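Local coordinates for protein mRNA export factor GLE1 (PDB 6B4E) that serves as a nuclear pore component acting in mRNA export, here its C-terminal, mainly helical part that binds inositol hexakisphosphate and interacts with DBP5, NUP42 and GFD1, at residues 223-236 with 265-279. Residues are numbered along the deposited sequence; the frame is centred on the assembly and turned at random.
Sequences ITNTHFVILGSWWD and MAEKKYVGAARLRIL
Gly-272 N donates to Asn-225 OD1 at 2.7 Å, in the carbonyl plane and on a lone pair. Asn-225 CG lies anti to its backbone N (chi1 180°), which carries the amide across to the first turn of helix 271-284. Beside it, Ala-273 CB sits over the centre of the Phe-228 ring, 3.7 Å from the centroid. Met-265 CG and Leu-276 CD2 meet the edge of that ring. The Tyr-270 ring lies with one face over Asn-225 N, and Lys-268 CB covers the opposite face. Leu-276 is a knob among Phe-228, Leu-231, Gly-232 and Trp-235, with its CD1 3.7 Å from Trp-235 CE3. Leu-279 CB packs over the Trp-235 five-membered ring. This is a roughly parallel helix pair in the GLE1 C-terminal domain: range 225-264 folds back on itself, so helix 271-284 sets out beside its start. The axes of 225-236 and 271-279 come within 7.4 Å, at 33°. Gly-272 lacks a side chain here, consistent with this tight approach. Farther along, Arg-275 NH1 and NH2 both grip Asp-236 OD1 at 3.0 Å in a salt bridge. A water accepts from Arg-275 NH1 and donates to Val-229 O. Another donates to both Phe-228 O and Gly-272 O, joining the two backbones. Behind the contact, Asn-225 ND2 is hydrogen-bonded to Asp-173 OD1 of helix 169-188, probably orienting the amide. Phe-228 also touches Leu-261 and Thr-262 in the returning part of 225-264.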
ATOM      1  N   ILE A 223      -0.053  12.510 -14.154  1.00 30.46           N
ATOM      2  CA  ILE A 223       1.100  12.093 -13.371  1.00 30.27           C
ATOM      3  C   ILE A 223       1.680  13.307 -12.663  1.00 35.88           C
ATOM      4  O   ILE A 223       1.849  14.374 -13.257  1.00 32.55           O
ATOM      5  CB  ILE A 223       2.139  11.423 -14.290  1.00 28.23           C
ATOM      6  CG1 ILE A 223       1.561  10.138 -14.894  1.00 35.16           C
ATOM      7  CG2 ILE A 223       3.436  11.118 -13.548  1.00 22.90           C
ATOM      8  CD1 ILE A 223       1.249   9.047 -13.890  1.00 29.53           C
ATOM      9  N   THR A 224       1.988  13.144 -11.384  1.00 27.77           N
ATOM     10  CA  THR A 224       2.567  14.195 -10.568  1.00 28.62           C
ATOM     11  C   THR A 224       3.785  13.632  -9.860  1.00 27.46           C
ATOM     12  O   THR A 224       4.118  12.448  -9.997  1.00 27.11           O
ATOM     13  CB  THR A 224       1.553  14.734  -9.556  1.00 33.13           C
ATOM     14  OG1 THR A 224       1.270  13.720  -8.587  1.00 31.20           O
ATOM     15  CG2 THR A 224       0.274  15.139 -10.263  1.00 38.96           C
ATOM     16  N   ASN A 225       4.470  14.495  -9.104  1.00 23.01           N
ATOM     17  CA  ASN A 225       5.651  14.031  -8.389  1.00 28.56           C
ATOM     18  C   ASN A 225       5.328  12.848  -7.491  1.00 24.23           C
ATOM     19  O   ASN A 225       6.178  11.966  -7.300  1.00 25.76           O
ATOM     20  CB  ASN A 225       6.247  15.166  -7.563  1.00 28.91           C
ATOM     21  CG  ASN A 225       7.480  14.736  -6.792  1.00 27.56           C
ATOM     22  OD1 ASN A 225       8.465  14.273  -7.369  1.00 24.23           O
ATOM     23  ND2 ASN A 225       7.441  14.911  -5.482  1.00 25.23           N
ATOM     24  N   THR A 226       4.106  12.811  -6.938  1.00 23.18           N
ATOM     25  CA  THR A 226       3.753  11.792  -5.951  1.00 22.26           C
ATOM     26  C   THR A 226       3.806  10.390  -6.544  1.00 27.46           C
ATOM     27  O   THR A 226       4.156   9.430  -5.851  1.00 25.87           O
ATOM     28  CB  THR A 226       2.357  12.056  -5.386  1.00 24.32           C
ATOM     29  OG1 THR A 226       2.191  13.462  -5.102  1.00 27.82           O
ATOM     30  CG2 THR A 226       2.151  11.261  -4.127  1.00 28.72           C
ATOM     31  N   HIS A 227       3.426  10.238  -7.811  1.00 27.21           N
ATOM     32  CA  HIS A 227       3.543   8.923  -8.440  1.00 28.22           C
ATOM     33  C   HIS A 227       4.978   8.425  -8.381  1.00 21.07           C
ATOM     34  O   HIS A 227       5.231   7.237  -8.126  1.00 22.02           O
ATOM     35  CB  HIS A 227       3.078   8.979  -9.889  1.00 27.41           C
ATOM     36  CG  HIS A 227       1.613   9.222 -10.035  1.00 26.71           C
ATOM     37  ND1 HIS A 227       1.078  10.492 -10.115  1.00 26.70           N
ATOM     38  CD2 HIS A 227       0.569   8.365 -10.095  1.00 27.21           C
ATOM     39  CE1 HIS A 227      -0.235  10.404 -10.235  1.00 38.91           C
ATOM     40  NE2 HIS A 227      -0.568   9.125 -10.231  1.00 28.04           N
ATOM     41  N   PHE A 228       5.930   9.315  -8.621  1.00 22.61           N
ATOM     42  CA  PHE A 228       7.323   8.914  -8.597  1.00 19.22           C
ATOM     43  C   PHE A 228       7.783   8.644  -7.178  1.00 21.45           C
ATOM     44  O   PHE A 228       8.574   7.724  -6.944  1.00 21.48           O
ATOM     45  CB  PHE A 228       8.197   9.984  -9.251  1.00 28.31           C
ATOM     46  CG  PHE A 228       7.982  10.115 -10.742  1.00 25.78           C
ATOM     47  CD1 PHE A 228       8.542   9.209 -11.620  1.00 24.27           C
ATOM     48  CD2 PHE A 228       7.207  11.137 -11.255  1.00 22.23           C
ATOM     49  CE1 PHE A 228       8.341   9.323 -12.978  1.00 23.63           C
ATOM     50  CE2 PHE A 228       7.009  11.262 -12.615  1.00 21.72           C
ATOM     51  CZ  PHE A 228       7.584  10.349 -13.478  1.00 25.57           C
ATOM     52  N   VAL A 229       7.308   9.450  -6.225  1.00 20.86           N
ATOM     53  CA  VAL A 229       7.635   9.220  -4.826  1.00 23.51           C
ATOM     54  C   VAL A 229       7.180   7.830  -4.392  1.00 22.05           C
ATOM     55  O   VAL A 229       7.952   7.079  -3.792  1.00 21.49           O
ATOM     56  CB  VAL A 229       7.021  10.318  -3.937  1.00 25.48           C
ATOM     57  CG1 VAL A 229       7.223   9.981  -2.459  1.00 26.53           C
ATOM     58  CG2 VAL A 229       7.668  11.650  -4.240  1.00 24.93           C
ATOM     59  N   ILE A 230       5.915   7.482  -4.635  1.00 21.74           N
ATOM     60  CA  ILE A 230       5.445   6.201  -4.125  1.00 21.07           C
ATOM     61  C   ILE A 230       6.127   5.057  -4.865  1.00 20.65           C
ATOM     62  O   ILE A 230       6.346   3.989  -4.282  1.00 23.01           O
ATOM     63  CB  ILE A 230       3.909   6.090  -4.176  1.00 25.76           C
ATOM     64  CG1 ILE A 230       3.381   6.104  -5.607  1.00 23.43           C
ATOM     65  CG2 ILE A 230       3.268   7.207  -3.331  1.00 31.22           C
ATOM     66  CD1 ILE A 230       3.240   4.706  -6.213  1.00 24.33           C
ATOM     67  N   LEU A 231       6.484   5.247  -6.144  1.00 21.56           N
ATOM     68  CA  LEU A 231       7.209   4.199  -6.862  1.00 17.63           C
ATOM     69  C   LEU A 231       8.603   3.996  -6.281  1.00 22.57           C
ATOM     70  O   LEU A 231       9.107   2.869  -6.237  1.00 22.14           O
ATOM     71  CB  LEU A 231       7.293   4.530  -8.359  1.00 21.35           C
ATOM     72  CG  LEU A 231       6.003   4.366  -9.178  1.00 26.89           C
ATOM     73  CD1 LEU A 231       6.189   4.846 -10.610  1.00 23.86           C
ATOM     74  CD2 LEU A 231       5.544   2.926  -9.165  1.00 27.36           C
ATOM     75  N   GLY A 232       9.247   5.070  -5.837  1.00 17.90           N
ATOM     76  CA  GLY A 232      10.548   4.923  -5.198  1.00 19.17           C
ATOM     77  C   GLY A 232      10.442   4.291  -3.825  1.00 25.49           C
ATOM     78  O   GLY A 232      11.265   3.451  -3.454  1.00 21.16           O
ATOM     79  N   SER A 233       9.423   4.684  -3.045  1.00 19.44           N
ATOM     80  CA  SER A 233       9.180   4.004  -1.783  1.00 16.65           C
ATOM     81  C   SER A 233       8.888   2.529  -2.012  1.00 18.85           C
ATOM     82  O   SER A 233       9.359   1.664  -1.255  1.00 21.29           O
ATOM     83  CB  SER A 233       8.003   4.656  -1.059  1.00 21.91           C
ATOM     84  OG  SER A 233       8.330   5.991  -0.746  1.00 21.51           O
ATOM     85  N   TRP A 234       8.049   2.233  -3.016  1.00 20.02           N
ATOM     86  CA  TRP A 234       7.763   0.854  -3.393  1.00 20.29           C
ATOM     87  C   TRP A 234       9.046   0.106  -3.732  1.00 18.88           C
ATOM     88  O   TRP A 234       9.272  -1.016  -3.263  1.00 19.41           O
ATOM     89  CB  TRP A 234       6.803   0.823  -4.585  1.00 22.54           C
ATOM     90  CG  TRP A 234       6.623  -0.571  -5.093  1.00 19.84           C
ATOM     91  CD1 TRP A 234       5.692  -1.479  -4.683  1.00 20.65           C
ATOM     92  CD2 TRP A 234       7.433  -1.238  -6.068  1.00 18.00           C
ATOM     93  NE1 TRP A 234       5.871  -2.666  -5.342  1.00 20.35           N
ATOM     94  CE2 TRP A 234       6.931  -2.549  -6.194  1.00 19.38           C
ATOM     95  CE3 TRP A 234       8.530  -0.856  -6.842  1.00 20.95           C
ATOM     96  CZ2 TRP A 234       7.478  -3.471  -7.073  1.00 24.18           C
ATOM     97  CZ3 TRP A 234       9.079  -1.783  -7.716  1.00 21.93           C
ATOM     98  CH2 TRP A 234       8.562  -3.063  -7.805  1.00 16.33           C
ATOM     99  N   TRP A 235       9.895   0.720  -4.559  1.00 18.54           N
ATOM    100  CA  TRP A 235      11.130   0.088  -5.023  1.00 20.85           C
ATOM    101  C   TRP A 235      12.032  -0.311  -3.862  1.00 17.85           C
ATOM    102  O   TRP A 235      12.496  -1.455  -3.789  1.00 19.82           O
ATOM    103  CB  TRP A 235      11.849   1.057  -5.954  1.00 16.70           C
ATOM    104  CG  TRP A 235      13.045   0.559  -6.736  1.00 20.02           C
ATOM    105  CD1 TRP A 235      14.234   0.100  -6.247  1.00 15.06           C
ATOM    106  CD2 TRP A 235      13.164   0.552  -8.155  1.00 16.79           C
ATOM    107  NE1 TRP A 235      15.093  -0.199  -7.289  1.00 20.69           N
ATOM    108  CE2 TRP A 235      14.447   0.065  -8.473  1.00 18.37           C
ATOM    109  CE3 TRP A 235      12.296   0.899  -9.195  1.00 18.39           C
ATOM    110  CZ2 TRP A 235      14.894  -0.055  -9.787  1.00 21.49           C
ATOM    111  CZ3 TRP A 235      12.737   0.763 -10.499  1.00 22.98           C
ATOM    112  CH2 TRP A 235      14.022   0.291 -10.785  1.00 19.72           C
ATOM    113  N   ASP A 236      12.286   0.624  -2.945  1.00 18.55           N
ATOM    114  CA  ASP A 236      13.132   0.343  -1.790  1.00 18.23           C
ATOM    115  C   ASP A 236      12.571  -0.792  -0.947  1.00 20.78           C
ATOM    116  O   ASP A 236      13.336  -1.514  -0.295  1.00 20.29           O
ATOM    117  CB  ASP A 236      13.293   1.599  -0.920  1.00 18.71           C
ATOM    118  CG  ASP A 236      14.285   2.601  -1.487  1.00 25.37           C
ATOM    119  OD1 ASP A 236      14.058   3.809  -1.290  1.00 26.09           O
ATOM    120  OD2 ASP A 236      15.296   2.196  -2.083  1.00 26.99           O
ATOM    121  N   MET A 265       8.608  12.753 -18.295  1.00 30.39           N
ATOM    122  CA  MET A 265       8.259  13.848 -17.397  1.00 29.50           C
ATOM    123  C   MET A 265       9.465  14.698 -17.022  1.00 37.23           C
ATOM    124  O   MET A 265       9.395  15.454 -16.053  1.00 32.41           O
ATOM    125  CB  MET A 265       7.609  13.310 -16.120  1.00 26.91           C
ATOM    126  CG  MET A 265       6.457  12.326 -16.326  1.00 40.62           C
ATOM    127  SD  MET A 265       5.098  12.984 -17.335  1.00 42.17           S
ATOM    128  CE  MET A 265       4.530  14.306 -16.309  1.00 36.16           C
ATOM    129  N   ALA A 266      10.579  14.575 -17.759  1.00 29.57           N
ATOM    130  CA  ALA A 266      11.852  15.127 -17.298  1.00 27.81           C
ATOM    131  C   ALA A 266      11.800  16.635 -17.114  1.00 30.63           C
ATOM    132  O   ALA A 266      12.476  17.170 -16.231  1.00 30.87           O
ATOM    133  CB  ALA A 266      12.965  14.769 -18.282  1.00 29.87           C
ATOM    134  N   GLU A 267      11.028  17.343 -17.937  1.00 30.79           N
ATOM    135  CA  GLU A 267      11.017  18.799 -17.837  1.00 27.99           C
ATOM    136  C   GLU A 267      10.323  19.295 -16.577  1.00 31.79           C
ATOM    137  O   GLU A 267      10.533  20.456 -16.188  1.00 35.23           O
ATOM    138  CB  GLU A 267      10.361  19.397 -19.076  1.00 52.39           C
ATOM    139  CG  GLU A 267      11.238  19.273 -20.294  1.00 64.55           C
ATOM    140  CD  GLU A 267      12.618  19.859 -20.075  1.00 83.68           C
ATOM    141  OE1 GLU A 267      12.706  21.030 -19.649  1.00 85.48           O
ATOM    142  OE2 GLU A 267      13.612  19.135 -20.305  1.00 85.50           O
ATOM    143  N   LYS A 268       9.522  18.454 -15.920  1.00 29.18           N
ATOM    144  CA  LYS A 268       8.918  18.837 -14.648  1.00 32.69           C
ATOM    145  C   LYS A 268       9.939  18.889 -13.517  1.00 30.52           C
ATOM    146  O   LYS A 268       9.675  19.531 -12.497  1.00 29.50           O
ATOM    147  CB  LYS A 268       7.812  17.858 -14.247  1.00 29.42           C
ATOM    148  CG  LYS A 268       6.754  17.579 -15.307  1.00 33.10           C
ATOM    149  CD  LYS A 268       5.755  18.704 -15.456  1.00 40.60           C
ATOM    150  CE  LYS A 268       4.585  18.248 -16.317  1.00 52.47           C
ATOM    151  NZ  LYS A 268       3.740  19.381 -16.768  1.00 82.86           N
ATOM    152  N   LYS A 269      11.091  18.233 -13.686  1.00 31.44           N
ATOM    153  CA  LYS A 269      12.128  18.123 -12.656  1.00 29.02           C
ATOM    154  C   LYS A 269      11.521  17.724 -11.317  1.00 27.47           C
ATOM    155  O   LYS A 269      11.752  18.351 -10.280  1.00 31.23           O
ATOM    156  CB  LYS A 269      12.937  19.411 -12.530  1.00 28.79           C
ATOM    157  CG  LYS A 269      13.845  19.687 -13.730  1.00 33.18           C
ATOM    158  CD  LYS A 269      14.858  20.783 -13.389  1.00 45.39           C
ATOM    159  CE  LYS A 269      15.806  21.123 -14.532  1.00 60.71           C
ATOM    160  NZ  LYS A 269      15.165  21.933 -15.595  1.00 76.28           N
ATOM    161  N   TYR A 270      10.712  16.671 -11.357  1.00 25.14           N
ATOM    162  CA  TYR A 270      10.145  16.109 -10.140  1.00 21.97           C
ATOM    163  C   TYR A 270      11.257  15.475  -9.319  1.00 25.00           C
ATOM    164  O   TYR A 270      12.040  14.666  -9.842  1.00 25.37           O
ATOM    165  CB  TYR A 270       9.097  15.063 -10.485  1.00 25.75           C
ATOM    166  CG  TYR A 270       7.791  15.584 -11.076  1.00 32.35           C
ATOM    167  CD1 TYR A 270       7.227  16.779 -10.653  1.00 33.94           C
ATOM    168  CD2 TYR A 270       7.094  14.834 -12.028  1.00 30.90           C
ATOM    169  CE1 TYR A 270       6.020  17.224 -11.167  1.00 26.79           C
ATOM    170  CE2 TYR A 270       5.884  15.288 -12.556  1.00 26.86           C
ATOM    171  CZ  TYR A 270       5.357  16.485 -12.116  1.00 32.48           C
ATOM    172  OH  TYR A 270       4.163  16.964 -12.614  1.00 31.97           O
ATOM    173  N   VAL A 271      11.326  15.844  -8.038  1.00 26.01           N
ATOM    174  CA  VAL A 271      12.349  15.301  -7.145  1.00 21.49           C
ATOM    175  C   VAL A 271      12.214  13.785  -7.047  1.00 23.21           C
ATOM    176  O   VAL A 271      13.217  13.056  -7.037  1.00 22.66           O
ATOM    177  CB  VAL A 271      12.252  15.971  -5.759  1.00 23.49           C
ATOM    178  CG1 VAL A 271      13.126  15.258  -4.738  1.00 29.50           C
ATOM    179  CG2 VAL A 271      12.642  17.434  -5.871  1.00 30.55           C
ATOM    180  N   GLY A 272      10.976  13.292  -6.986  1.00 22.32           N
ATOM    181  CA  GLY A 272      10.756  11.852  -6.932  1.00 23.18           C
ATOM    182  C   GLY A 272      11.215  11.124  -8.180  1.00 22.69           C
ATOM    183  O   GLY A 272      11.680   9.975  -8.101  1.00 20.97           O
ATOM    184  N   ALA A 273      11.098  11.773  -9.346  1.00 20.57           N
ATOM    185  CA  ALA A 273      11.546  11.154 -10.583  1.00 22.11           C
ATOM    186  C   ALA A 273      13.061  11.032 -10.605  1.00 23.86           C
ATOM    187  O   ALA A 273      13.599   9.999 -11.018  1.00 24.36           O
ATOM    188  CB  ALA A 273      11.050  11.956 -11.782  1.00 25.19           C
ATOM    189  N   ALA A 274      13.762  12.065 -10.146  1.00 21.22           N
ATOM    190  CA  ALA A 274      15.222  11.998 -10.050  1.00 23.26           C
ATOM    191  C   ALA A 274      15.659  10.838  -9.168  1.00 20.58           C
ATOM    192  O   ALA A 274      16.610  10.115  -9.506  1.00 21.63           O
ATOM    193  CB  ALA A 274      15.769  13.318  -9.509  1.00 29.35           C
ATOM    194  N   ARG A 275      14.968  10.630  -8.044  1.00 21.54           N
ATOM    195  CA  ARG A 275      15.341   9.532  -7.158  1.00 19.59           C
ATOM    196  C   ARG A 275      15.028   8.178  -7.786  1.00 15.57           C
ATOM    197  O   ARG A 275      15.796   7.219  -7.621  1.00 20.34           O
ATOM    198  CB  ARG A 275      14.642   9.650  -5.809  1.00 21.48           C
ATOM    199  CG  ARG A 275      15.330   8.753  -4.782  1.00 26.86           C
ATOM    200  CD  ARG A 275      14.827   8.998  -3.391  1.00 36.79           C
ATOM    201  NE  ARG A 275      13.693   8.136  -3.085  1.00 27.89           N
ATOM    202  CZ  ARG A 275      13.802   6.861  -2.737  1.00 30.90           C
ATOM    203  NH1 ARG A 275      12.715   6.159  -2.469  1.00 23.79           N
ATOM    204  NH2 ARG A 275      14.998   6.284  -2.665  1.00 28.18           N
ATOM    205  N   LEU A 276      13.902   8.066  -8.494  1.00 18.72           N
ATOM    206  CA  LEU A 276      13.588   6.801  -9.155  1.00 22.76           C
ATOM    207  C   LEU A 276      14.638   6.474 -10.206  1.00 21.58           C
ATOM    208  O   LEU A 276      15.033   5.315 -10.365  1.00 21.37           O
ATOM    209  CB  LEU A 276      12.198   6.856  -9.791  1.00 21.49           C
ATOM    210  CG  LEU A 276      11.632   5.520 -10.284  1.00 20.86           C
ATOM    211  CD1 LEU A 276      11.500   4.525  -9.143  1.00 24.05           C
ATOM    212  CD2 LEU A 276      10.272   5.708 -10.961  1.00 23.67           C
ATOM    213  N   ARG A 277      15.120   7.489 -10.928  1.00 20.04           N
ATOM    214  CA  ARG A 277      16.166   7.227 -11.910  1.00 23.10           C
ATOM    215  C   ARG A 277      17.452   6.765 -11.227  1.00 23.57           C
ATOM    216  O   ARG A 277      18.165   5.911 -11.756  1.00 23.33           O
ATOM    217  CB  ARG A 277      16.415   8.470 -12.765  1.00 27.88           C
ATOM    218  CG  ARG A 277      17.606   8.319 -13.708  1.00 47.10           C
ATOM    219  CD  ARG A 277      17.647   9.400 -14.770  1.00 48.24           C
ATOM    220  NE  ARG A 277      16.517   9.320 -15.689  1.00 41.06           N
ATOM    221  CZ  ARG A 277      16.460   8.525 -16.754  1.00 40.82           C
ATOM    222  NH1 ARG A 277      15.380   8.536 -17.531  1.00 34.44           N
ATOM    223  NH2 ARG A 277      17.473   7.717 -17.048  1.00 43.24           N
ATOM    224  N   ILE A 278      17.766   7.317 -10.049  1.00 20.17           N
ATOM    225  CA  ILE A 278      18.943   6.862  -9.302  1.00 20.04           C
ATOM    226  C   ILE A 278      18.797   5.392  -8.907  1.00 22.14           C
ATOM    227  O   ILE A 278      19.777   4.625  -8.951  1.00 21.02           O
ATOM    228  CB  ILE A 278      19.158   7.762  -8.068  1.00 22.77           C
ATOM    229  CG1 ILE A 278      19.604   9.167  -8.524  1.00 31.39           C
ATOM    230  CG2 ILE A 278      20.140   7.133  -7.094  1.00 32.96           C
ATOM    231  CD1 ILE A 278      20.934   9.215  -9.233  1.00 60.18           C
ATOM    232  N   LEU A 279      17.583   4.982  -8.504  1.00 19.96           N
ATOM    233  CA  LEU A 279      17.333   3.579  -8.169  1.00 18.01           C
ATOM    234  C   LEU A 279      17.486   2.691  -9.398  1.00 17.50           C
ATOM    235  O   LEU A 279      18.087   1.601  -9.324  1.00 19.91           O
ATOM    236  CB  LEU A 279      15.940   3.411  -7.568  1.00 22.17           C
ATOM    237  CG  LEU A 279      15.733   4.051  -6.194  1.00 18.05           C
ATOM    238  CD1 LEU A 279      14.310   4.049  -5.758  1.00 19.77           C
ATOM    239  CD2 LEU A 279      16.573   3.356  -5.109  1.00 22.76           C
TER
HETATM  240  O   HOH W   1      11.073   8.182  -6.155  1.00 22.31           O
HETATM  241  O   HOH W   2      10.259   7.758  -1.637  1.00 26.81           O
HETATM  242  O   HOH W   3      17.944  -0.322  -7.320  1.00 18.85           O